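Local coordinates for BH0236 protein (Bacillus halodurans, PDB 5T7A) that probably binds beta-1,3-glucan as a family 56 carbohydrate-binding module and helps its parent enzyme recognise and hydrolyse it, at residues T55-N67 with D94-Q108. Residues are numbered along the deposited sequence; the frame is centred on the assembly and turned at random.
Sequences TEARYVDVHLKVN and DVLEYSFTYEKLGPQ. With EDO (1,2-ethanediol), chain D; EDO (1,2-ethanediol), chain E; EDO (1,2-ethanediol), chain F; EDO (1,2-ethanediol), chain C.
E103 meets R58 and Y59 where strand 60-66 begins and strand 95-103 ends. Its CG stands anti to the backbone N (chi1 -173°), and a bend at chi2 turns the carboxylate back to R58. OE1 takes R58 N at 2.8 Å. OE2 takes R58 NE at 2.8 Å in a salt bridge, from above the carboxylate plane, and G106 N from the opposite face. E103 CB lies over one face of the Y59 ring, 3.7 Å from the centroid, a CH-pi contact.

H63 NE2 and T101 OG1 share a straight hydrogen bond of 2.7 Å in the imidazole plane; N73 holds H63 ND1. On the face of V60, V62, F100 and Y102 packing is apolar: V62 CG2 sits 3.9 Å from F100 CE1, and I49 and F51 pack against F100.

The far end is looser and more exposed. The charged ends of K65 and E97 stay apart, with an ethanediol, probably from the crystallisation liquor, between them; K65 makes a cation-pi contact with W113. N67 OD1 takes V95 N at 2.9 Å, but N67 ND2 bonds weakly to D94 OD1; S91 N holds D94 OD2.

Regular antiparallel pairing, V60-Y102 to V66-L96, joins neighbouring strands of the beta-sandwich typical of many carbohydrate-binding modules.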
loop_
_atom_site.group_PDB
_atom_site.type_symbol
_atom_site.label_atom_id
_atom_site.label_comp_id
_atom_site.label_asym_id
_atom_site.label_seq_id
_atom_site.Cartn_x
_atom_site.Cartn_y
_atom_site.Cartn_z
ATOM N N THR A 55 2.838 0.388 -15.507
ATOM C CA THR A 55 1.851 0.041 -16.504
ATOM C C THR A 55 0.490 0.103 -15.810
ATOM O O THR A 55 0.369 -0.324 -14.689
ATOM C CB THR A 55 2.127 -1.367 -17.019
ATOM O OG1 THR A 55 3.347 -1.404 -17.746
ATOM C CG2 THR A 55 0.957 -1.803 -17.995
ATOM N N GLU A 56 -0.511 0.688 -16.450
ATOM C CA GLU A 56 -1.878 0.767 -15.900
ATOM C C GLU A 56 -2.354 -0.615 -15.438
ATOM O O GLU A 56 -2.117 -1.559 -16.117
ATOM C CB GLU A 56 -2.835 1.299 -16.974
ATOM C CG GLU A 56 -4.270 1.399 -16.527
ATOM C CD GLU A 56 -5.210 1.984 -17.576
ATOM O OE1 GLU A 56 -4.747 2.553 -18.575
ATOM O OE2 GLU A 56 -6.443 1.889 -17.348
ATOM N N ALA A 57 -2.952 -0.647 -14.250
ATOM C CA ALA A 57 -3.481 -1.880 -13.644
ATOM C C ALA A 57 -5.044 -1.859 -13.699
ATOM O O ALA A 57 -5.654 -0.847 -13.466
ATOM C CB ALA A 57 -3.026 -1.933 -12.200
ATOM N N ARG A 58 -5.642 -3.023 -13.962
ATOM C CA ARG A 58 -7.095 -3.119 -13.910
ATOM C C ARG A 58 -7.567 -3.029 -12.442
ATOM O O ARG A 58 -8.671 -2.504 -12.146
ATOM C CB ARG A 58 -7.569 -4.390 -14.528
ATOM C CG ARG A 58 -7.432 -4.433 -16.050
ATOM C CD ARG A 58 -8.101 -5.696 -16.604
ATOM N NE ARG A 58 -7.331 -6.911 -16.376
ATOM C CZ ARG A 58 -7.822 -8.021 -15.849
ATOM N NH1 ARG A 58 -9.101 -8.072 -15.416
ATOM N NH2 ARG A 58 -7.057 -9.036 -15.720
ATOM N N TYR A 59 -6.728 -3.474 -11.526
ATOM C CA TYR A 59 -7.035 -3.461 -10.095
ATOM C C TYR A 59 -5.754 -3.645 -9.305
ATOM O O TYR A 59 -4.775 -4.227 -9.811
ATOM C CB TYR A 59 -7.992 -4.593 -9.717
ATOM C CG TYR A 59 -7.548 -5.987 -10.024
ATOM C CD1 TYR A 59 -6.786 -6.722 -9.143
ATOM C CD2 TYR A 59 -7.857 -6.589 -11.236
ATOM C CE1 TYR A 59 -6.354 -8.011 -9.456
ATOM C CE2 TYR A 59 -7.456 -7.910 -11.538
ATOM C CZ TYR A 59 -6.713 -8.606 -10.665
ATOM O OH TYR A 59 -6.271 -9.882 -10.978
ATOM N N VAL A 60 -5.794 -3.140 -8.077
ATOM C CA VAL A 60 -4.696 -3.444 -7.097
ATOM C C VAL A 60 -5.367 -3.650 -5.745
ATOM O O VAL A 60 -6.185 -2.848 -5.338
ATOM C CB VAL A 60 -3.723 -2.254 -6.987
ATOM C CG1 VAL A 60 -2.640 -2.601 -6.031
ATOM C CG2 VAL A 60 -3.137 -1.930 -8.344
ATOM N N ASP A 61 -5.033 -4.768 -5.093
ATOM C CA ASP A 61 -5.401 -5.050 -3.706
ATOM C C ASP A 61 -4.211 -4.805 -2.780
ATOM O O ASP A 61 -3.057 -5.020 -3.169
ATOM C CB ASP A 61 -5.814 -6.470 -3.527
ATOM C CG ASP A 61 -7.078 -6.831 -4.310
ATOM O OD1 ASP A 61 -7.875 -5.945 -4.604
ATOM O OD2 ASP A 61 -7.239 -8.030 -4.652
ATOM N N VAL A 62 -4.514 -4.329 -1.567
ATOM C CA VAL A 62 -3.536 -4.247 -0.527
ATOM C C VAL A 62 -3.859 -5.196 0.594
ATOM O O VAL A 62 -5.049 -5.406 0.913
ATOM C CB VAL A 62 -3.373 -2.789 -0.022
ATOM C CG1 VAL A 62 -4.645 -2.235 0.615
ATOM C CG2 VAL A 62 -2.195 -2.669 0.909
ATOM N N HIS A 63 -2.825 -5.797 1.144
ATOM C CA HIS A 63 -2.892 -6.773 2.287
ATOM C C HIS A 63 -2.158 -6.076 3.418
ATOM O O HIS A 63 -1.051 -5.570 3.201
ATOM C CB HIS A 63 -2.174 -8.058 1.919
ATOM C CG HIS A 63 -2.519 -8.555 0.553
ATOM N ND1 HIS A 63 -3.799 -8.973 0.208
ATOM C CD2 HIS A 63 -1.807 -8.595 -0.583
ATOM C CE1 HIS A 63 -3.834 -9.271 -1.076
ATOM N NE2 HIS A 63 -2.638 -9.067 -1.582
ATOM N N LEU A 64 -2.793 -5.928 4.604
ATOM C CA LEU A 64 -2.117 -5.185 5.678
ATOM C C LEU A 64 -2.327 -5.813 7.021
ATOM O O LEU A 64 -3.323 -6.518 7.254
ATOM C CB LEU A 64 -2.461 -3.709 5.629
ATOM C CG LEU A 64 -3.916 -3.294 5.839
ATOM C CD1 LEU A 64 -4.159 -3.212 7.332
ATOM C CD2 LEU A 64 -4.213 -1.959 5.127
ATOM N N LYS A 65 -1.368 -5.550 7.891
ATOM C CA LYS A 65 -1.506 -5.908 9.310
ATOM C C LYS A 65 -0.901 -4.825 10.129
ATOM O O LYS A 65 0.103 -4.223 9.757
ATOM C CB LYS A 65 -0.662 -7.135 9.603
ATOM C CG LYS A 65 -1.005 -8.400 8.910
ATOM C CD LYS A 65 0.187 -9.361 9.057
ATOM C CE LYS A 65 -0.169 -10.659 8.418
ATOM N NZ LYS A 65 0.668 -11.787 8.911
ATOM N N VAL A 66 -1.421 -4.635 11.339
ATOM C CA VAL A 66 -0.900 -3.629 12.228
ATOM C C VAL A 66 -0.435 -4.333 13.526
ATOM O O VAL A 66 -1.236 -5.082 14.091
ATOM C CB VAL A 66 -1.972 -2.621 12.577
ATOM C CG1 VAL A 66 -1.403 -1.630 13.603
ATOM C CG2 VAL A 66 -2.522 -1.878 11.359
ATOM N N ASN A 67 0.811 -4.094 13.937
ATOM C CA ASN A 67 1.448 -4.758 15.141
ATOM C C ASN A 67 1.198 -6.273 15.097
ATOM O O ASN A 67 0.824 -6.923 16.106
ATOM C CB ASN A 67 0.870 -4.142 16.409
ATOM C CG ASN A 67 1.131 -2.638 16.508
ATOM O OD1 ASN A 67 2.205 -2.200 16.142
ATOM N ND2 ASN A 67 0.137 -1.857 16.897
ATOM N N ASP A 94 2.999 2.367 16.263
ATOM C CA ASP A 94 2.320 1.324 15.487
ATOM C C ASP A 94 3.233 0.849 14.334
ATOM O O ASP A 94 3.953 1.654 13.703
ATOM C CB ASP A 94 0.940 1.759 15.017
ATOM C CG ASP A 94 -0.043 1.877 16.154
ATOM O OD1 ASP A 94 0.309 1.441 17.226
ATOM O OD2 ASP A 94 -1.164 2.342 15.943
ATOM N N VAL A 95 3.294 -0.474 14.133
ATOM C CA VAL A 95 3.959 -1.059 12.965
ATOM C C VAL A 95 2.900 -1.509 11.916
ATOM O O VAL A 95 2.037 -2.359 12.163
ATOM C CB VAL A 95 4.943 -2.198 13.312
ATOM C CG1 VAL A 95 5.412 -2.934 12.103
ATOM C CG2 VAL A 95 6.130 -1.668 14.088
ATOM N N LEU A 96 2.998 -0.947 10.717
ATOM C CA LEU A 96 2.100 -1.317 9.611
ATOM C C LEU A 96 2.926 -2.124 8.618
ATOM O O LEU A 96 3.942 -1.680 8.106
ATOM C CB LEU A 96 1.535 -0.040 8.973
ATOM C CG LEU A 96 0.789 -0.252 7.644
ATOM C CD1 LEU A 96 -0.529 -0.933 7.897
ATOM C CD2 LEU A 96 0.549 1.131 7.056
ATOM N N GLU A 97 2.458 -3.342 8.344
ATOM C CA GLU A 97 3.067 -4.178 7.313
ATOM C C GLU A 97 2.066 -4.279 6.175
ATOM O O GLU A 97 0.874 -4.420 6.409
ATOM C CB GLU A 97 3.489 -5.540 7.853
ATOM C CG GLU A 97 4.809 -5.433 8.674
ATOM C CD GLU A 97 5.156 -6.751 9.270
ATOM O OE1 GLU A 97 4.460 -7.113 10.246
ATOM O OE2 GLU A 97 6.113 -7.390 8.766
ATOM N N TYR A 98 2.545 -4.266 4.929
ATOM C CA TYR A 98 1.653 -4.152 3.797
ATOM C C TYR A 98 2.296 -4.767 2.580
ATOM O O TYR A 98 3.512 -4.747 2.404
ATOM C CB TYR A 98 1.265 -2.706 3.512
ATOM C CG TYR A 98 2.410 -1.768 3.238
ATOM C CD1 TYR A 98 3.151 -1.217 4.289
ATOM C CD2 TYR A 98 2.733 -1.361 1.954
ATOM C CE1 TYR A 98 4.190 -0.366 4.064
ATOM C CE2 TYR A 98 3.752 -0.523 1.711
ATOM C CZ TYR A 98 4.491 -0.004 2.724
ATOM O OH TYR A 98 5.529 0.854 2.449
ATOM N N SER A 99 1.447 -5.430 1.787
ATOM C CA SER A 99 1.877 -6.033 0.511
ATOM C C SER A 99 0.789 -5.801 -0.493
ATOM O O SER A 99 -0.312 -5.354 -0.114
ATOM C CB SER A 99 2.128 -7.494 0.662
ATOM O OG SER A 99 0.972 -8.150 1.183
ATOM N N PHE A 100 1.092 -6.035 -1.767
ATOM C CA PHE A 100 0.141 -5.780 -2.821
ATOM C C PHE A 100 -0.068 -6.960 -3.726
ATOM O O PHE A 100 0.876 -7.718 -3.992
ATOM C CB PHE A 100 0.602 -4.592 -3.694
ATOM C CG PHE A 100 0.898 -3.344 -2.885
ATOM C CD1 PHE A 100 -0.085 -2.438 -2.591
ATOM C CD2 PHE A 100 2.200 -3.111 -2.417
ATOM C CE1 PHE A 100 0.212 -1.275 -1.848
ATOM C CE2 PHE A 100 2.469 -2.008 -1.696
ATOM C CZ PHE A 100 1.498 -1.076 -1.384
ATOM N N THR A 101 -1.268 -7.010 -4.302
ATOM C CA THR A 101 -1.509 -7.886 -5.439
ATOM C C THR A 101 -1.994 -6.939 -6.540
ATOM O O THR A 101 -3.026 -6.293 -6.363
ATOM C CB THR A 101 -2.524 -9.003 -5.100
ATOM O OG1 THR A 101 -1.987 -9.871 -4.094
ATOM C CG2 THR A 101 -2.849 -9.812 -6.346
ATOM N N TYR A 102 -1.263 -6.907 -7.654
ATOM C CA TYR A 102 -1.555 -5.996 -8.731
ATOM C C TYR A 102 -1.685 -6.699 -10.047
ATOM O O TYR A 102 -0.996 -7.635 -10.349
ATOM C CB TYR A 102 -0.473 -4.925 -8.866
ATOM C CG TYR A 102 0.892 -5.389 -9.127
ATOM C CD1 TYR A 102 1.734 -5.819 -8.118
ATOM C CD2 TYR A 102 1.419 -5.318 -10.446
ATOM C CE1 TYR A 102 3.037 -6.222 -8.420
ATOM C CE2 TYR A 102 2.698 -5.706 -10.732
ATOM C CZ TYR A 102 3.537 -6.140 -9.724
ATOM O OH TYR A 102 4.814 -6.540 -9.989
ATOM N N GLU A 103 -2.616 -6.212 -10.837
ATOM C CA GLU A 103 -2.815 -6.767 -12.176
ATOM C C GLU A 103 -1.832 -6.031 -13.133
ATOM O O GLU A 103 -1.544 -4.815 -12.988
ATOM C CB GLU A 103 -4.230 -6.511 -12.576
ATOM C CG GLU A 103 -4.660 -7.177 -13.877
ATOM C CD GLU A 103 -4.445 -6.327 -15.096
ATOM O OE1 GLU A 103 -4.149 -5.111 -15.022
ATOM O OE2 GLU A 103 -4.582 -6.922 -16.209
ATOM N N LYS A 104 -1.335 -6.741 -14.126
ATOM C CA LYS A 104 -0.511 -6.102 -15.163
ATOM C C LYS A 104 -0.673 -6.895 -16.451
ATOM O O LYS A 104 -0.160 -7.977 -16.560
ATOM C CB LYS A 104 0.977 -6.075 -14.765
ATOM C CG LYS A 104 1.903 -5.417 -15.814
ATOM C CD LYS A 104 3.351 -5.219 -15.374
ATOM C CE LYS A 104 4.107 -6.547 -15.434
ATOM N NZ LYS A 104 5.535 -6.415 -15.775
ATOM N N LEU A 105 -1.397 -6.340 -17.408
ATOM C CA LEU A 105 -1.467 -6.954 -18.780
ATOM C C LEU A 105 -2.065 -8.386 -18.746
ATOM O O LEU A 105 -1.703 -9.230 -19.567
ATOM C CB LEU A 105 -0.094 -6.942 -19.463
ATOM C CG LEU A 105 0.441 -5.528 -19.648
ATOM C CD1 LEU A 105 1.874 -5.583 -20.166
ATOM C CD2 LEU A 105 -0.439 -4.628 -20.484
ATOM N N GLY A 106 -2.960 -8.614 -17.784
ATOM C CA GLY A 106 -3.802 -9.805 -17.689
ATOM C C GLY A 106 -3.654 -10.535 -16.367
ATOM O O GLY A 106 -4.604 -10.568 -15.571
ATOM N N PRO A 107 -2.467 -11.077 -16.110
ATOM C CA PRO A 107 -2.212 -11.767 -14.831
ATOM C C PRO A 107 -2.051 -10.807 -13.695
ATOM O O PRO A 107 -2.030 -9.585 -13.916
ATOM C CB PRO A 107 -0.882 -12.422 -15.032
ATOM C CG PRO A 107 -0.570 -12.245 -16.454
ATOM C CD PRO A 107 -1.299 -11.114 -16.960
ATOM N N GLN A 108 -1.972 -11.372 -12.500
ATOM C CA GLN A 108 -1.693 -10.601 -11.295
ATOM C C GLN A 108 -0.435 -11.135 -10.612
ATOM O O GLN A 108 0.003 -12.270 -10.783
ATOM C CB GLN A 108 -2.848 -10.601 -10.321
ATOM C CG GLN A 108 -3.252 -12.000 -9.875
ATOM C CD GLN A 108 -4.401 -11.929 -8.857
ATOM O OE1 GLN A 108 -5.340 -11.132 -9.005
ATOM N NE2 GLN A 108 -4.304 -12.694 -7.812
HETATM C C1 EDO D . -7.638 -11.401 -13.377
HETATM O O1 EDO D . -7.756 -11.732 -14.796
HETATM C C2 EDO D . -6.296 -10.792 -13.233
HETATM O O2 EDO D . -5.380 -11.728 -13.094
HETATM C C1 EDO E . 3.477 -9.950 7.808
HETATM O O1 EDO E . 2.898 -10.906 8.678
HETATM C C2 EDO E . 4.715 -10.587 7.263
HETATM O O2 EDO E . 5.880 -9.995 7.826
HETATM C C1 EDO F . -5.208 -4.694 12.961
HETATM O O1 EDO F . -6.614 -4.780 12.881
HETATM C C2 EDO F . -4.671 -5.209 11.632
HETATM O O2 EDO F . -3.709 -6.268 11.760
HETATM C C1 EDO C . 5.769 -9.268 -13.274
HETATM O O1 EDO C . 6.667 -8.116 -13.498
HETATM C C2 EDO C . 6.645 -10.487 -13.251
HETATM O O2 EDO C . 7.099 -10.752 -14.547
HETATM O O HOH W 1 0.387 -2.838 -13.526
HETATM O O HOH W 2 -2.877 -4.010 -17.154
#